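PDB 2VPZ: thiosulfate reductase from Thermus thermophilus, which probably reduces sulfur compounds such as polysulfide, using a molybdenum centre held by molybdopterin guanine dinucleotide cofactors together with a [4Fe-4S] cluster. Local coordinates for residues Gly664-Leu669 against Pro679-Pro684; Ala416-Ile421 against Thr721-Asp726; Pro369-Tyr374 against Glu545-Ser550. All blocks are in the same frame, centred on the assembly; numbering follows the deposited sequence.

Contact 1: Gly664-Leu669 against Pro679-Pro684; sequences GDYVML and PVRVKP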
loop_
_atom_site.group_PDB
_atom_site.type_symbol
_atom_site.label_atom_id
_atom_site.label_comp_id
_atom_site.label_asym_id
_atom_site.label_seq_id
_atom_site.Cartn_x
_atom_site.Cartn_y
_atom_site.Cartn_z
ATOM N N GLY A 664 1.822 30.712 0.524
ATOM C CA GLY A 664 3.062 31.428 0.236
ATOM C C GLY A 664 3.217 32.838 0.782
ATOM O O GLY A 664 4.122 33.550 0.386
ATOM N N ASP A 665 2.344 33.249 1.689
ATOM C CA ASP A 665 2.426 34.599 2.261
ATOM C C ASP A 665 3.588 34.833 3.213
ATOM O O ASP A 665 4.178 33.896 3.747
ATOM C CB ASP A 665 1.127 34.985 2.988
ATOM C CG ASP A 665 -0.081 35.128 2.072
ATOM O OD1 ASP A 665 0.098 35.034 0.839
ATOM O OD2 ASP A 665 -1.202 35.339 2.603
ATOM N N TYR A 666 3.901 36.109 3.425
ATOM C CA TYR A 666 4.943 36.547 4.344
ATOM C C TYR A 666 4.264 37.368 5.410
ATOM O O TYR A 666 3.140 37.846 5.236
ATOM C CB TYR A 666 6.052 37.297 3.640
ATOM C CG TYR A 666 7.016 36.316 3.030
ATOM C CD1 TYR A 666 6.681 35.617 1.872
ATOM C CD2 TYR A 666 8.233 36.021 3.664
ATOM C CE1 TYR A 666 7.515 34.647 1.348
ATOM C CE2 TYR A 666 9.089 35.049 3.158
ATOM C CZ TYR A 666 8.725 34.361 1.992
ATOM O OH TYR A 666 9.565 33.392 1.488
ATOM N N VAL A 667 4.969 37.545 6.517
ATOM C CA VAL A 667 4.375 38.254 7.650
ATOM C C VAL A 667 5.472 38.862 8.538
ATOM O O VAL A 667 6.622 38.401 8.496
ATOM C CB VAL A 667 3.579 37.162 8.490
ATOM C CG1 VAL A 667 3.963 37.257 9.962
ATOM C CG2 VAL A 667 2.055 37.283 8.290
ATOM N N MET A 668 5.146 39.923 9.276
ATOM C CA MET A 668 6.097 40.466 10.281
ATOM C C MET A 668 5.568 39.937 11.627
ATOM O O MET A 668 4.349 39.823 11.813
ATOM C CB MET A 668 6.083 42.009 10.405
ATOM C CG MET A 668 6.480 42.831 9.197
ATOM S SD MET A 668 8.238 42.593 8.704
ATOM C CE MET A 668 9.135 43.212 10.166
ATOM N N LEU A 669 6.480 39.606 12.540
ATOM C CA LEU A 669 6.087 39.193 13.904
ATOM C C LEU A 669 6.338 40.436 14.823
ATOM O O LEU A 669 7.422 41.017 14.833
ATOM C CB LEU A 669 6.930 37.979 14.412
ATOM C CG LEU A 669 6.767 36.704 13.571
ATOM C CD1 LEU A 669 7.794 35.655 14.000
ATOM C CD2 LEU A 669 5.325 36.132 13.662
ATOM N N PRO A 679 10.508 40.092 7.493
ATOM C CA PRO A 679 9.519 39.156 6.909
ATOM C C PRO A 679 9.820 37.639 6.910
ATOM O O PRO A 679 10.882 37.247 6.432
ATOM C CB PRO A 679 9.273 39.730 5.493
ATOM C CG PRO A 679 10.586 40.346 5.102
ATOM C CD PRO A 679 11.312 40.721 6.438
ATOM N N VAL A 680 8.890 36.835 7.448
ATOM C CA VAL A 680 8.959 35.340 7.556
ATOM C C VAL A 680 7.833 34.643 6.801
ATOM O O VAL A 680 6.703 35.142 6.760
ATOM C CB VAL A 680 8.774 34.777 9.028
ATOM C CG1 VAL A 680 9.969 33.931 9.411
ATOM C CG2 VAL A 680 8.491 35.893 10.004
ATOM N N ARG A 681 8.127 33.474 6.249
ATOM C CA ARG A 681 7.106 32.745 5.532
ATOM C C ARG A 681 6.095 32.116 6.503
ATOM O O ARG A 681 6.464 31.646 7.593
ATOM C CB ARG A 681 7.705 31.673 4.614
ATOM C CG ARG A 681 7.043 31.625 3.251
ATOM C CD ARG A 681 7.575 30.464 2.395
ATOM N NE ARG A 681 7.150 29.153 2.874
ATOM C CZ ARG A 681 7.941 28.200 3.385
ATOM N NH1 ARG A 681 9.245 28.391 3.500
ATOM N NH2 ARG A 681 7.414 27.024 3.769
ATOM N N VAL A 682 4.823 32.157 6.116
ATOM C CA VAL A 682 3.711 31.610 6.912
ATOM C C VAL A 682 3.510 30.098 6.605
ATOM O O VAL A 682 3.589 29.711 5.429
ATOM C CB VAL A 682 2.379 32.402 6.630
ATOM C CG1 VAL A 682 1.195 31.719 7.344
ATOM C CG2 VAL A 682 2.523 33.873 7.085
ATOM N N LYS A 683 3.257 29.282 7.629
ATOM C CA LYS A 683 3.098 27.833 7.506
ATOM C C LYS A 683 1.831 27.291 8.179
ATOM O O LYS A 683 1.858 26.709 9.325
ATOM C CB LYS A 683 4.355 27.111 7.983
ATOM C CG LYS A 683 4.586 25.733 7.387
ATOM C CD LYS A 683 4.398 24.652 8.442
ATOM C CE LYS A 683 5.614 23.725 8.532
ATOM N NZ LYS A 683 5.225 22.320 8.898
ATOM N N PRO A 684 0.690 27.479 7.477
ATOM C CA PRO A 684 -0.684 27.115 7.758
ATOM C C PRO A 684 -0.980 25.626 7.878
ATOM O O PRO A 684 -2.123 25.235 7.681
ATOM C CB PRO A 684 -1.467 27.780 6.608
ATOM C CG PRO A 684 -0.505 27.716 5.444
ATOM C CD PRO A 684 0.835 28.033 6.123
#
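The beta hairpin of strands 666-671 and 676-683 is joined here, with Tyr666 opposite Arg681 as a non-hydrogen-bonded pair and Val667 opposite Val680 as the hydrogen-bonded pair beside it. The latter is closed by two backbone bonds of unequal quality. Val680 N to Val667 O is 2.9 Å and nearly straight. Val667 N to Val680 O, at 3.0 Å, is clearly bent (132°). A third, Val682 N to Asp665 O at 3.0 Å, carries the ladder past the start of the strand. The segment axes make an angle of 121° rather than 180°, evidence of strong twist.

On the Tyr666 side of the sheet, Arg681 lays its aliphatic stem over one face of the ring, CG standing 3.9 Å from the centroid and 30° off the normal, a CH-pi contact. The guanidinium and ring planes are steeply inclined, so this is no flat stack. Glu646 ties the two ends together, with OE1 bonded to Tyr666 OH and OE2 salt-bridged to Arg681 NH1. At the ring's edge lies the carbonyl carbon of Pro679.

The other side is aliphatic. Val682 is rotated so that CG2 turns to Val667 and the Asp665 carbonyl, and it meets Val667 CG2 at 3.6 Å. Leu669 CG lies 4.0 Å from Val680 CG2, where the side chains cross nearly at a right angle, and strand 738-744 also packs on Val667 and Leu669. Such a twisted antiparallel hairpin within a mixed sheet is consistent with the double-psi beta-barrel type of molybdopterin dinucleotide-binding domain.

Contact 2: Ala416-Ile421 against Thr721-Asp726; sequences AIQELI and TRYKLD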
loop_
_atom_site.group_PDB
_atom_site.type_symbol
_atom_site.label_atom_id
_atom_site.label_comp_id
_atom_site.label_asym_id
_atom_site.label_seq_id
_atom_site.Cartn_x
_atom_site.Cartn_y
_atom_site.Cartn_z
ATOM N N ALA A 416 25.295 33.240 36.128
ATOM C CA ALA A 416 24.255 33.433 35.087
ATOM C C ALA A 416 24.590 34.604 34.111
ATOM O O ALA A 416 24.518 35.776 34.489
ATOM C CB ALA A 416 22.852 33.656 35.762
ATOM N N ILE A 417 24.964 34.269 32.871
ATOM C CA ILE A 417 25.409 35.219 31.839
ATOM C C ILE A 417 24.581 36.478 31.628
ATOM O O ILE A 417 25.076 37.603 31.422
ATOM C CB ILE A 417 25.587 34.491 30.418
ATOM C CG1 ILE A 417 26.367 35.358 29.438
ATOM C CG2 ILE A 417 24.190 34.097 29.867
ATOM C CD1 ILE A 417 27.085 34.571 28.326
ATOM N N GLN A 418 23.284 36.265 31.716
ATOM C CA GLN A 418 22.272 37.276 31.532
ATOM C C GLN A 418 22.115 38.262 32.716
ATOM O O GLN A 418 21.586 39.359 32.539
ATOM C CB GLN A 418 20.980 36.545 31.165
ATOM C CG GLN A 418 20.768 35.215 31.940
ATOM C CD GLN A 418 19.694 35.378 32.971
ATOM O OE1 GLN A 418 18.970 36.375 32.924
ATOM N NE2 GLN A 418 19.549 34.428 33.888
ATOM N N GLU A 419 22.608 37.920 33.912
ATOM C CA GLU A 419 22.505 38.796 35.094
ATOM C C GLU A 419 23.727 39.756 35.302
ATOM O O GLU A 419 23.573 40.834 35.893
ATOM C CB GLU A 419 22.200 37.976 36.360
ATOM C CG GLU A 419 20.870 37.157 36.308
ATOM C CD GLU A 419 19.625 38.035 36.069
ATOM O OE1 GLU A 419 19.532 39.095 36.726
ATOM O OE2 GLU A 419 18.757 37.649 35.246
ATOM N N LEU A 420 24.910 39.386 34.793
ATOM C CA LEU A 420 26.146 40.205 34.884
ATOM C C LEU A 420 26.216 41.326 33.835
ATOM O O LEU A 420 27.273 41.964 33.683
ATOM C CB LEU A 420 27.433 39.367 34.681
ATOM C CG LEU A 420 27.533 37.970 35.282
ATOM C CD1 LEU A 420 28.521 37.127 34.475
ATOM C CD2 LEU A 420 27.925 38.036 36.767
ATOM N N ILE A 421 25.130 41.537 33.099
ATOM C CA ILE A 421 25.065 42.566 32.031
ATOM C C ILE A 421 24.569 43.904 32.543
ATOM O O ILE A 421 24.795 44.948 31.941
ATOM C CB ILE A 421 24.079 42.228 30.857
ATOM C CG1 ILE A 421 24.397 40.889 30.225
ATOM C CG2 ILE A 421 24.129 43.375 29.796
ATOM C CD1 ILE A 421 24.606 40.934 28.699
ATOM N N THR A 721 12.119 40.047 24.343
ATOM C CA THR A 721 12.431 41.276 25.020
ATOM C C THR A 721 12.479 41.138 26.559
ATOM O O THR A 721 13.339 41.731 27.215
ATOM C CB THR A 721 11.402 42.365 24.576
ATOM O OG1 THR A 721 11.947 43.159 23.540
ATOM C CG2 THR A 721 10.964 43.205 25.762
ATOM N N ARG A 722 11.561 40.327 27.085
ATOM C CA ARG A 722 11.414 40.033 28.528
ATOM C C ARG A 722 11.717 38.544 28.846
ATOM O O ARG A 722 11.778 37.730 27.936
ATOM C CB ARG A 722 9.961 40.326 28.984
ATOM C CG ARG A 722 9.342 41.679 28.545
ATOM C CD ARG A 722 7.794 41.686 28.709
ATOM N NE ARG A 722 7.104 42.966 28.492
ATOM C CZ ARG A 722 5.797 43.181 28.674
ATOM N NH1 ARG A 722 5.012 42.192 29.080
ATOM N NH2 ARG A 722 5.267 44.391 28.461
ATOM N N TYR A 723 11.929 38.215 30.125
ATOM C CA TYR A 723 12.156 36.823 30.578
ATOM C C TYR A 723 11.824 36.673 32.084
ATOM O O TYR A 723 11.955 37.644 32.823
ATOM C CB TYR A 723 13.604 36.373 30.332
ATOM C CG TYR A 723 14.671 37.158 31.062
ATOM C CD1 TYR A 723 15.081 36.803 32.365
ATOM C CD2 TYR A 723 15.288 38.262 30.464
ATOM C CE1 TYR A 723 16.079 37.528 33.047
ATOM C CE2 TYR A 723 16.280 39.004 31.121
ATOM C CZ TYR A 723 16.679 38.637 32.417
ATOM O OH TYR A 723 17.667 39.357 33.075
ATOM N N LYS A 724 11.346 35.504 32.530
ATOM C CA LYS A 724 11.050 35.288 33.962
ATOM C C LYS A 724 12.237 34.538 34.617
ATOM O O LYS A 724 12.465 33.365 34.321
ATOM C CB LYS A 724 9.728 34.514 34.200
ATOM C CG LYS A 724 9.149 34.598 35.667
ATOM C CD LYS A 724 7.616 34.427 35.752
ATOM C CE LYS A 724 6.891 35.783 35.750
ATOM N NZ LYS A 724 5.593 35.765 34.973
ATOM N N LEU A 725 12.984 35.253 35.467
ATOM C CA LEU A 725 14.145 34.716 36.218
ATOM C C LEU A 725 13.761 33.517 37.108
ATOM O O LEU A 725 12.829 33.617 37.909
ATOM C CB LEU A 725 14.788 35.787 37.158
ATOM C CG LEU A 725 16.312 36.047 37.202
ATOM C CD1 LEU A 725 16.752 36.693 38.546
ATOM C CD2 LEU A 725 17.086 34.735 36.987
ATOM N N ASP A 726 14.435 32.374 36.949
ATOM C CA ASP A 726 14.178 31.248 37.847
ATOM C C ASP A 726 14.881 31.679 39.162
ATOM O O ASP A 726 16.104 31.919 39.179
ATOM C CB ASP A 726 14.798 29.921 37.316
ATOM C CG ASP A 726 14.509 28.696 38.235
ATOM O OD1 ASP A 726 13.904 28.861 39.310
ATOM O OD2 ASP A 726 14.911 27.569 37.848
#
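Tyr723 reaches across to Gln418 and Glu419, and these three residues contribute most of the small buried surface. Its hydroxyl donates to Glu419 OE2, with OH and OE2 3.0 Å apart. The approach is from above the carboxylate plane, 40° out of it, while OE2 itself lies at the edge of the phenol ring, near the ring plane. Arg451 NH1 makes a second, weak hydrogen bond to the same hydroxyl.

Gln418 comes in beside this bond. Its OE1 lies 3.1 Å from Tyr723 CE1, obliquely placed, with the amide and ring planes almost perpendicular at 86°. Both side chains start from the position between backbone N and carbonyl carbon (chi1 62° for Tyr723), which sends the phenol toward the 416-421 loop. Glu419 is folded at chi2, and the turn brings its carboxylate to the hydroxyl.

Leu725 adds an apolar cover: its CG lies 3.5 Å from Glu419 OE2, and its CD2 is 4.0 Å from Gln418 NE2. Ala732, on the strand paired with 724-725, also touches Gln418 and Tyr723. The arrangement is consistent with a contact between the molybdopterin oxidoreductase part of the chain and its dinucleotide-binding domain.

Contact 3: Pro369-Tyr374 against Glu545-Ser550; sequences PYLEKY and ETRLQS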
loop_
_atom_site.group_PDB
_atom_site.type_symbol
_atom_site.label_atom_id
_atom_site.label_comp_id
_atom_site.label_asym_id
_atom_site.label_seq_id
_atom_site.Cartn_x
_atom_site.Cartn_y
_atom_site.Cartn_z
ATOM N N PRO A 369 36.549 10.097 32.888
ATOM C CA PRO A 369 37.823 9.379 32.717
ATOM C C PRO A 369 39.035 9.902 33.527
ATOM O O PRO A 369 39.008 11.027 34.029
ATOM C CB PRO A 369 38.078 9.427 31.207
ATOM C CG PRO A 369 37.346 10.656 30.729
ATOM C CD PRO A 369 36.161 10.836 31.677
ATOM N N TYR A 370 40.086 9.087 33.659
ATOM C CA TYR A 370 41.302 9.520 34.342
ATOM C C TYR A 370 42.387 10.011 33.336
ATOM O O TYR A 370 42.886 9.243 32.512
ATOM C CB TYR A 370 41.908 8.420 35.261
ATOM C CG TYR A 370 43.273 8.817 35.844
ATOM C CD1 TYR A 370 43.386 9.844 36.795
ATOM C CD2 TYR A 370 44.455 8.238 35.366
ATOM C CE1 TYR A 370 44.648 10.295 37.250
ATOM C CE2 TYR A 370 45.723 8.678 35.807
ATOM C CZ TYR A 370 45.816 9.709 36.753
ATOM O OH TYR A 370 47.049 10.142 37.203
ATOM N N LEU A 371 42.686 11.308 33.364
ATOM C CA LEU A 371 43.736 11.943 32.545
ATOM C C LEU A 371 44.156 13.017 33.512
ATOM O O LEU A 371 43.376 13.895 33.885
ATOM C CB LEU A 371 43.260 12.592 31.240
ATOM C CG LEU A 371 44.200 12.570 29.999
ATOM C CD1 LEU A 371 44.187 13.949 29.357
ATOM C CD2 LEU A 371 45.654 12.187 30.321
ATOM N N GLU A 372 45.399 12.943 33.913
ATOM C CA GLU A 372 45.911 13.836 34.905
ATOM C C GLU A 372 46.215 15.253 34.405
ATOM O O GLU A 372 46.763 15.424 33.319
ATOM C CB GLU A 372 47.070 13.082 35.533
ATOM C CG GLU A 372 48.252 13.826 35.938
ATOM C CD GLU A 372 48.824 13.181 37.163
ATOM O OE1 GLU A 372 49.868 12.491 37.060
ATOM O OE2 GLU A 372 48.178 13.353 38.223
ATOM N N LYS A 373 45.806 16.267 35.172
ATOM C CA LYS A 373 46.021 17.661 34.779
ATOM C C LYS A 373 47.503 18.001 34.603
ATOM O O LYS A 373 48.370 17.289 35.109
ATOM C CB LYS A 373 45.341 18.637 35.770
ATOM C CG LYS A 373 43.814 18.753 35.591
ATOM C CD LYS A 373 43.132 19.529 36.718
ATOM C CE LYS A 373 43.414 21.044 36.647
ATOM N NZ LYS A 373 42.660 21.800 35.564
ATOM N N TYR A 374 47.796 19.056 33.853
ATOM C CA TYR A 374 49.173 19.482 33.640
ATOM C C TYR A 374 49.538 20.188 34.967
ATOM O O TYR A 374 48.781 21.074 35.383
ATOM C CB TYR A 374 49.235 20.442 32.455
ATOM C CG TYR A 374 50.631 20.869 32.096
ATOM C CD1 TYR A 374 51.291 20.314 31.005
ATOM C CD2 TYR A 374 51.293 21.845 32.848
ATOM C CE1 TYR A 374 52.584 20.721 30.654
ATOM C CE2 TYR A 374 52.598 22.268 32.514
ATOM C CZ TYR A 374 53.240 21.703 31.408
ATOM O OH TYR A 374 54.511 22.114 31.032
ATOM N N GLU A 545 51.977 16.023 25.606
ATOM C CA GLU A 545 52.903 14.899 25.928
ATOM C C GLU A 545 52.939 14.574 27.454
ATOM O O GLU A 545 53.089 13.413 27.822
ATOM C CB GLU A 545 54.343 15.144 25.402
ATOM C CG GLU A 545 54.517 15.286 23.860
ATOM C CD GLU A 545 54.873 13.980 23.119
ATOM O OE1 GLU A 545 54.424 12.900 23.549
ATOM O OE2 GLU A 545 55.592 14.066 22.080
ATOM N N THR A 546 52.795 15.593 28.308
ATOM C CA THR A 546 52.791 15.457 29.771
ATOM C C THR A 546 51.594 14.612 30.317
ATOM O O THR A 546 51.796 13.675 31.126
ATOM C CB THR A 546 52.853 16.909 30.441
ATOM O OG1 THR A 546 54.187 17.406 30.393
ATOM C CG2 THR A 546 52.314 16.893 31.872
ATOM N N ARG A 547 50.371 14.881 29.846
ATOM C CA ARG A 547 49.153 14.140 30.224
ATOM C C ARG A 547 49.176 12.691 29.614
ATOM O O ARG A 547 48.648 11.733 30.214
ATOM C CB ARG A 547 47.884 14.945 29.787
ATOM C CG ARG A 547 48.030 16.517 29.858
ATOM C CD ARG A 547 46.673 17.303 29.858
ATOM N NE ARG A 547 45.732 16.894 30.904
ATOM C CZ ARG A 547 44.413 17.037 30.878
ATOM N NH1 ARG A 547 43.831 17.597 29.835
ATOM N NH2 ARG A 547 43.648 16.591 31.882
ATOM N N LEU A 548 49.837 12.513 28.472
ATOM C CA LEU A 548 49.930 11.204 27.834
ATOM C C LEU A 548 51.014 10.327 28.558
ATOM O O LEU A 548 50.891 9.092 28.618
ATOM C CB LEU A 548 50.089 11.376 26.288
ATOM C CG LEU A 548 48.771 11.977 25.690
ATOM C CD1 LEU A 548 48.766 11.942 24.148
ATOM C CD2 LEU A 548 47.546 11.209 26.248
ATOM N N GLN A 549 52.000 10.982 29.180
ATOM C CA GLN A 549 53.032 10.307 30.013
ATOM C C GLN A 549 52.273 9.579 31.132
ATOM O O GLN A 549 52.424 8.360 31.342
ATOM C CB GLN A 549 53.952 11.347 30.661
ATOM C CG GLN A 549 55.347 11.422 30.065
ATOM C CD GLN A 549 55.978 12.811 30.164
ATOM O OE1 GLN A 549 55.735 13.545 31.133
ATOM N NE2 GLN A 549 56.796 13.170 29.177
ATOM N N SER A 550 51.477 10.361 31.859
ATOM C CA SER A 550 50.637 9.879 32.952
ATOM C C SER A 550 49.893 8.608 32.597
ATOM O O SER A 550 49.878 7.641 33.347
ATOM C CB SER A 550 49.566 10.909 33.355
ATOM O OG SER A 550 48.281 10.297 33.508
#
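Arg547, on helix 540-551, reaches across the extended segment 369-374 at Leu371-Glu372 and contributes more buried surface than any other residue of the contact. Its CG leaves anti to the carbonyl carbon, though chi1 (-34°) is well short of the staggered value, and a bend at chi3 turns the guanidinium back against the Leu371-Glu372 backbone. NE donates to Glu372 O at 3.0 Å, almost straight at 173°. The acceptor lies in the guanidinium plane, but the donor sits well above the carbonyl plane. A second bond, from NH2 to Leu371 O, is weak at 3.4 Å.

Leu371 lies over one face of the same group, with CD1 above its centre, 3.4 Å from Arg547 CZ, so the flat cation is held at an edge by a carbonyl and over a face by a methyl. Further along, Tyr374 has its CG anti to the backbone N (chi1 -176°), carrying the ring to Thr546; Tyr374 CD1 lies 3.7 Å from Thr546 CG2. Trp537 meets this ring edge-to-face. At the other end, Ser550 OG sits 3.7 Å from Glu372 CB and 3.8 Å from Tyr370 CE2; it is buried here and has no polar partner in the model.

Asp491 completes the binding of the arginine through a salt bridge to NH1. Main-chain carbonyls on one side and a carboxylate on another would probably stabilise its positive charge, and together they probably fix the rotation of the guanidinium against the loop.

Contacts 1 and 2 both use the dinucleotide-binding domain, and along the chain contact 1 is nested within the loop that contact 2 closes. Their centres are 29 Å apart and their nearest atoms about 10 Å apart, so they do not touch. Contact 2 comes nearer the cofactors: the side chain of Gln418 is about 9 Å from a bound MGD and about 13 Å from the molybdenum, against about 12 Å from the side chain of Leu669 to an MGD in contact 1. Contact 3 lies away from the cofactor and cluster sites, its centre 38 Å from that of contact 2 and 54 Å from that of contact 1; contacts 1 and 3 lie on opposite sides of the chain's centre. The segments of contact 3 alternate in sequence with those of contact 2.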